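Local coordinates for protein trans-2-enoyl-CoA reductase (Treponema denticola ATCC 35405, PDB 4GGO) that reduces the carbon-carbon double bond of trans-2-enoyl-CoA substrates such as crotonyl-CoA with NADH, in bacterial fatty acid synthesis, at residues Q129-A134 against I214-K219; D142-S147 against G221-G226. All coordinates share one frame; numbering follows the deposited sequence.

Contact 1: residues Q129-A134 against I214-K219; sequences QVIEEA and IKQLSK
I131 and L217 meet between two neighbouring helices on one face of the Rossmann-type parallel sheet. Helix 124-136 supplies I131 and helix 208-219 supplies L217. The touching atoms are I131 CG1 and L217 CD2, 4.1 Å apart, and the two side chains cross obliquely. I131 CG1 lies beside the backbone N and anti to the carbonyl carbon (chi1 -65°), which sends this branch across to the second helix. On L217 it is the delta carbon folded away from the extended chain that reaches over. L217 CB does not aim straight at helix 124-136, and only the end of the side chain closes the gap. Q216 lies beside I131 as well. Its amide oxygen turns to the isoleucine, with Q216 OE1 4.2 Å from I131 CD1.

V130 stands at the margin of this apolar patch. Its CG1 comes no nearer than 4.5 Å to L217 CD2. The buried surface is small, 138 Å² in all, although the CA atoms of I131 and L217 are 7.0 Å apart.

Further out, L222 fills in from the loop after helix 208-219. It packs against I131, A134 and L217. L217 also packs on I144 of the central strand 141-146 through CD1 and on L223 through CB. V130 and Q129 lean on I117 of the edge strand 114-118. Both helices are thus seated on the sheet as well as on each other. The side chain of L217 is about 11 Å from that of L148, which binds NAD(+), so this packing lies outside the cofactor site. Q216 adds a polar link between the helices: its NE2 is hydrogen-bonded to OD1 of D124, at the start of helix 124-136.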
loop_
_atom_site.group_PDB
_atom_site.type_symbol
_atom_site.label_atom_id
_atom_site.label_comp_id
_atom_site.label_asym_id
_atom_site.label_seq_id
_atom_site.Cartn_x
_atom_site.Cartn_y
_atom_site.Cartn_z
ATOM N N GLN A 129 -20.993 -3.454 -8.625
ATOM C CA GLN A 129 -20.591 -2.577 -9.720
ATOM C C GLN A 129 -19.392 -3.154 -10.468
ATOM O O GLN A 129 -19.276 -3.000 -11.685
ATOM C CB GLN A 129 -20.272 -1.173 -9.202
ATOM C CG GLN A 129 -21.447 -0.480 -8.527
ATOM C CD GLN A 129 -21.128 0.942 -8.107
ATOM O OE1 GLN A 129 -20.303 1.614 -8.725
ATOM N NE2 GLN A 129 -21.780 1.407 -7.048
ATOM N N VAL A 130 -18.503 -3.816 -9.735
ATOM C CA VAL A 130 -17.343 -4.462 -10.340
ATOM C C VAL A 130 -17.784 -5.631 -11.212
ATOM O O VAL A 130 -17.409 -5.722 -12.381
ATOM C CB VAL A 130 -16.349 -4.964 -9.272
ATOM C CG1 VAL A 130 -15.272 -5.826 -9.910
ATOM C CG2 VAL A 130 -15.731 -3.790 -8.526
ATOM N N ILE A 131 -18.586 -6.519 -10.631
ATOM C CA ILE A 131 -19.124 -7.672 -11.345
ATOM C C ILE A 131 -19.862 -7.244 -12.611
ATOM O O ILE A 131 -19.686 -7.837 -13.674
ATOM C CB ILE A 131 -20.080 -8.483 -10.448
ATOM C CG1 ILE A 131 -19.314 -9.097 -9.275
ATOM C CG2 ILE A 131 -20.783 -9.567 -11.250
ATOM C CD1 ILE A 131 -20.201 -9.779 -8.257
ATOM N N GLU A 132 -20.675 -6.200 -12.486
ATOM C CA GLU A 132 -21.443 -5.675 -13.611
ATOM C C GLU A 132 -20.540 -5.190 -14.743
ATOM O O GLU A 132 -20.765 -5.514 -15.910
ATOM C CB GLU A 132 -22.359 -4.542 -13.141
ATOM C CG GLU A 132 -23.157 -3.881 -14.252
ATOM C CD GLU A 132 -24.186 -2.901 -13.722
ATOM O OE1 GLU A 132 -24.467 -2.932 -12.506
ATOM O OE2 GLU A 132 -24.713 -2.097 -14.520
ATOM N N GLU A 133 -19.519 -4.416 -14.392
ATOM C CA GLU A 133 -18.576 -3.902 -15.380
ATOM C C GLU A 133 -17.773 -5.033 -16.017
ATOM O O GLU A 133 -17.493 -5.007 -17.218
ATOM C CB GLU A 133 -17.643 -2.868 -14.743
ATOM C CG GLU A 133 -16.569 -2.328 -15.676
ATOM C CD GLU A 133 -17.138 -1.567 -16.862
ATOM O OE1 GLU A 133 -18.266 -1.042 -16.756
ATOM O OE2 GLU A 133 -16.451 -1.496 -17.904
ATOM N N ALA A 134 -17.415 -6.027 -15.211
ATOM C CA ALA A 134 -16.673 -7.185 -15.700
ATOM C C ALA A 134 -17.527 -8.029 -16.643
ATOM O O ALA A 134 -17.038 -8.528 -17.657
ATOM C CB ALA A 134 -16.176 -8.026 -14.537
ATOM N N ILE A 214 -13.295 -12.571 -3.419
ATOM C CA ILE A 214 -12.957 -13.737 -4.229
ATOM C C ILE A 214 -14.150 -14.670 -4.433
ATOM O O ILE A 214 -14.435 -15.083 -5.557
ATOM C CB ILE A 214 -11.786 -14.532 -3.616
ATOM C CG1 ILE A 214 -10.546 -13.643 -3.491
ATOM C CG2 ILE A 214 -11.479 -15.763 -4.452
ATOM C CD1 ILE A 214 -10.091 -13.041 -4.802
ATOM N N LYS A 215 -14.845 -14.995 -3.346
ATOM C CA LYS A 215 -15.983 -15.910 -3.407
ATOM C C LYS A 215 -17.115 -15.385 -4.292
ATOM O O LYS A 215 -17.759 -16.156 -5.002
ATOM C CB LYS A 215 -16.505 -16.225 -2.001
ATOM C CG LYS A 215 -15.552 -17.064 -1.161
ATOM C CD LYS A 215 -16.086 -17.271 0.249
ATOM C CE LYS A 215 -17.318 -18.160 0.255
ATOM N NZ LYS A 215 -17.004 -19.545 -0.196
ATOM N N GLN A 216 -17.350 -14.077 -4.250
ATOM C CA GLN A 216 -18.376 -13.465 -5.090
ATOM C C GLN A 216 -17.978 -13.486 -6.563
ATOM O O GLN A 216 -18.796 -13.787 -7.431
ATOM C CB GLN A 216 -18.674 -12.032 -4.645
ATOM C CG GLN A 216 -19.477 -11.927 -3.357
ATOM C CD GLN A 216 -20.024 -10.532 -3.125
ATOM O OE1 GLN A 216 -20.054 -9.706 -4.038
ATOM N NE2 GLN A 216 -20.458 -10.260 -1.900
ATOM N N LEU A 217 -16.718 -13.162 -6.837
ATOM C CA LEU A 217 -16.205 -13.168 -8.203
ATOM C C LEU A 217 -16.184 -14.582 -8.777
ATOM O O LEU A 217 -16.505 -14.791 -9.948
ATOM C CB LEU A 217 -14.803 -12.554 -8.254
ATOM C CG LEU A 217 -14.710 -11.044 -8.014
ATOM C CD1 LEU A 217 -13.259 -10.602 -7.921
ATOM C CD2 LEU A 217 -15.433 -10.278 -9.109
ATOM N N SER A 218 -15.806 -15.547 -7.944
ATOM C CA SER A 218 -15.768 -16.947 -8.352
ATOM C C SER A 218 -17.162 -17.450 -8.697
ATOM O O SER A 218 -17.345 -18.197 -9.659
ATOM C CB SER A 218 -15.174 -17.811 -7.240
ATOM O OG SER A 218 -15.336 -19.188 -7.527
ATOM N N LYS A 219 -18.141 -17.033 -7.901
ATOM C CA LYS A 219 -19.527 -17.434 -8.102
ATOM C C LYS A 219 -20.054 -16.936 -9.444
ATOM O O LYS A 219 -20.849 -17.609 -10.100
ATOM C CB LYS A 219 -20.401 -16.902 -6.963
ATOM C CG LYS A 219 -21.842 -17.371 -7.020
ATOM C CD LYS A 219 -21.922 -18.887 -6.981
ATOM C CE LYS A 219 -23.339 -19.374 -7.242
ATOM N NZ LYS A 219 -23.416 -20.859 -7.259
#

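Contact 2: residues D142-S147 against G221-G226; sequences DLIVYS and GLLEEG
D142 and E224 bring their backbones close, with their CA atoms 5.2 Å apart. The side chains touch through their beta carbons, D142 CB to E224 CB at 4.2 Å. The carboxylates then part. Both oxygens of D142 are taken by backbone N atoms, OD1 by K51 and OD2 by N52. E224 turns back on its own chain, and its OE2 accepts from E225 N at 3.0 Å. This bond uses the anti side of the carboxylate and is bent (148°). D142 OD2 and E224 OE1 stay 6.6 Å apart, which should limit repulsion. A water lies near both segments, 2.6 Å from G226 O but only weakly bound to D142 O.

L143 points away from 221-226, and its side chain touches Y324 and I228. I144 comes next and points back. Its CD1 meets L223 CD2 at 3.6 Å, and the two side chains cross at about a right angle. With CD1 anti to CA (chi2 -180°), the chain reaches its full length toward L223. I214 of helix 208-219 also packs on I144 and adds to its burial.

G221 ends helix 208-219 with a Schellman motif. After 223-224 the chain turns a corner at 225-226 and enters strand 227-233. That strand pairs with 141-146 in parallel through I228 and L230. The contact thus lies at the return of a beta-alpha-beta crossover of the Rossmann fold.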
loop_
_atom_site.group_PDB
_atom_site.type_symbol
_atom_site.label_atom_id
_atom_site.label_comp_id
_atom_site.label_asym_id
_atom_site.label_seq_id
_atom_site.Cartn_x
_atom_site.Cartn_y
_atom_site.Cartn_z
ATOM N N ASP A 142 -7.292 -12.268 -14.044
ATOM C CA ASP A 142 -6.191 -13.211 -13.860
ATOM C C ASP A 142 -5.224 -12.735 -12.777
ATOM O O ASP A 142 -4.291 -13.448 -12.408
ATOM C CB ASP A 142 -5.453 -13.467 -15.178
ATOM C CG ASP A 142 -4.975 -12.190 -15.840
ATOM O OD1 ASP A 142 -3.850 -11.746 -15.531
ATOM O OD2 ASP A 142 -5.721 -11.635 -16.672
ATOM N N LEU A 143 -5.455 -11.527 -12.274
ATOM C CA LEU A 143 -4.689 -10.995 -11.153
ATOM C C LEU A 143 -5.551 -10.068 -10.303
ATOM O O LEU A 143 -6.107 -9.092 -10.804
ATOM C CB LEU A 143 -3.442 -10.252 -11.636
ATOM C CG LEU A 143 -2.658 -9.523 -10.541
ATOM C CD1 LEU A 143 -2.103 -10.504 -9.515
ATOM C CD2 LEU A 143 -1.543 -8.684 -11.140
ATOM N N ILE A 144 -5.663 -10.381 -9.017
ATOM C CA ILE A 144 -6.458 -9.567 -8.105
ATOM C C ILE A 144 -5.615 -9.071 -6.939
ATOM O O ILE A 144 -5.202 -9.849 -6.082
ATOM C CB ILE A 144 -7.669 -10.342 -7.561
ATOM C CG1 ILE A 144 -8.537 -10.847 -8.714
ATOM C CG2 ILE A 144 -8.486 -9.463 -6.622
ATOM C CD1 ILE A 144 -9.753 -11.609 -8.263
ATOM N N VAL A 145 -5.366 -7.768 -6.909
ATOM C CA VAL A 145 -4.533 -7.179 -5.872
ATOM C C VAL A 145 -5.382 -6.572 -4.762
ATOM O O VAL A 145 -6.120 -5.612 -4.985
ATOM C CB VAL A 145 -3.599 -6.103 -6.451
ATOM C CG1 VAL A 145 -2.733 -5.503 -5.353
ATOM C CG2 VAL A 145 -2.734 -6.696 -7.559
ATOM N N TYR A 146 -5.276 -7.140 -3.565
ATOM C CA TYR A 146 -6.007 -6.625 -2.413
ATOM C C TYR A 146 -5.102 -5.744 -1.560
ATOM O O TYR A 146 -4.275 -6.245 -0.798
ATOM C CB TYR A 146 -6.574 -7.769 -1.571
ATOM C CG TYR A 146 -7.554 -7.315 -0.511
ATOM C CD1 TYR A 146 -7.118 -6.937 0.753
ATOM C CD2 TYR A 146 -8.915 -7.258 -0.778
ATOM C CE1 TYR A 146 -8.011 -6.518 1.722
ATOM C CE2 TYR A 146 -9.816 -6.839 0.184
ATOM C CZ TYR A 146 -9.359 -6.471 1.431
ATOM O OH TYR A 146 -10.251 -6.056 2.390
ATOM N N SER A 147 -5.267 -4.431 -1.687
ATOM C CA SER A 147 -4.429 -3.484 -0.959
ATOM C C SER A 147 -5.259 -2.438 -0.224
ATOM O O SER A 147 -4.900 -1.260 -0.190
ATOM C CB SER A 147 -3.451 -2.797 -1.914
ATOM O OG SER A 147 -2.639 -1.859 -1.227
ATOM N N GLY A 221 -18.214 -16.478 -12.022
ATOM C CA GLY A 221 -17.337 -16.983 -13.062
ATOM C C GLY A 221 -16.442 -15.904 -13.644
ATOM O O GLY A 221 -16.194 -15.873 -14.849
ATOM N N LEU A 222 -15.954 -15.017 -12.784
ATOM C CA LEU A 222 -15.124 -13.902 -13.225
ATOM C C LEU A 222 -13.648 -14.119 -12.900
ATOM O O LEU A 222 -12.853 -13.180 -12.928
ATOM C CB LEU A 222 -15.616 -12.593 -12.605
ATOM C CG LEU A 222 -17.016 -12.142 -13.022
ATOM C CD1 LEU A 222 -17.410 -10.873 -12.286
ATOM C CD2 LEU A 222 -17.083 -11.932 -14.528
ATOM N N LEU A 223 -13.286 -15.360 -12.593
ATOM C CA LEU A 223 -11.897 -15.701 -12.317
ATOM C C LEU A 223 -11.342 -16.628 -13.390
ATOM O O LEU A 223 -11.894 -17.699 -13.641
ATOM C CB LEU A 223 -11.763 -16.368 -10.946
ATOM C CG LEU A 223 -12.303 -15.599 -9.740
ATOM C CD1 LEU A 223 -11.944 -16.317 -8.448
ATOM C CD2 LEU A 223 -11.777 -14.175 -9.734
ATOM N N GLU A 224 -10.251 -16.211 -14.022
ATOM C CA GLU A 224 -9.568 -17.059 -14.987
ATOM C C GLU A 224 -8.874 -18.194 -14.244
ATOM O O GLU A 224 -8.455 -18.026 -13.099
ATOM C CB GLU A 224 -8.549 -16.247 -15.790
ATOM C CG GLU A 224 -7.898 -17.013 -16.929
ATOM C CD GLU A 224 -8.912 -17.550 -17.922
ATOM O OE1 GLU A 224 -9.350 -16.778 -18.801
ATOM O OE2 GLU A 224 -9.273 -18.742 -17.821
ATOM N N GLU A 225 -8.772 -19.352 -14.890
ATOM C CA GLU A 225 -8.076 -20.496 -14.313
ATOM C C GLU A 225 -6.644 -20.115 -13.952
ATOM O O GLU A 225 -5.898 -19.611 -14.792
ATOM C CB GLU A 225 -8.070 -21.666 -15.301
ATOM C CG GLU A 225 -7.458 -22.950 -14.759
ATOM C CD GLU A 225 -8.421 -23.739 -13.891
ATOM O OE1 GLU A 225 -9.620 -23.386 -13.854
ATOM O OE2 GLU A 225 -7.979 -24.715 -13.248
ATOM N N GLY A 226 -6.270 -20.345 -12.697
ATOM C CA GLY A 226 -4.935 -20.026 -12.227
ATOM C C GLY A 226 -4.774 -18.569 -11.833
ATOM O O GLY A 226 -3.657 -18.053 -11.780
HETATM O O HOH W 1 -2.981 -16.287 -13.589
#

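Overall arrangement
Helix 124-136 follows edge strand 114-118 and leads into the central strand 141-146. Contact 1 opens at 129-134, and contact 2 opens soon after at 142-147. A long excursion through short strands and helix 195-205 then brings the chain to helix 208-219. There 214-219 closes contact 1, and 221-226 closes contact 2 just beyond. The two loops cross, since their segments alternate. Two bridges join the contacts: L217 O probably bonds to L222 N, and L222 CD1 lies 3.8 Å from I131 CA. Together they tie two helices on one face of the sheet to its middle, ahead of strand 227-233.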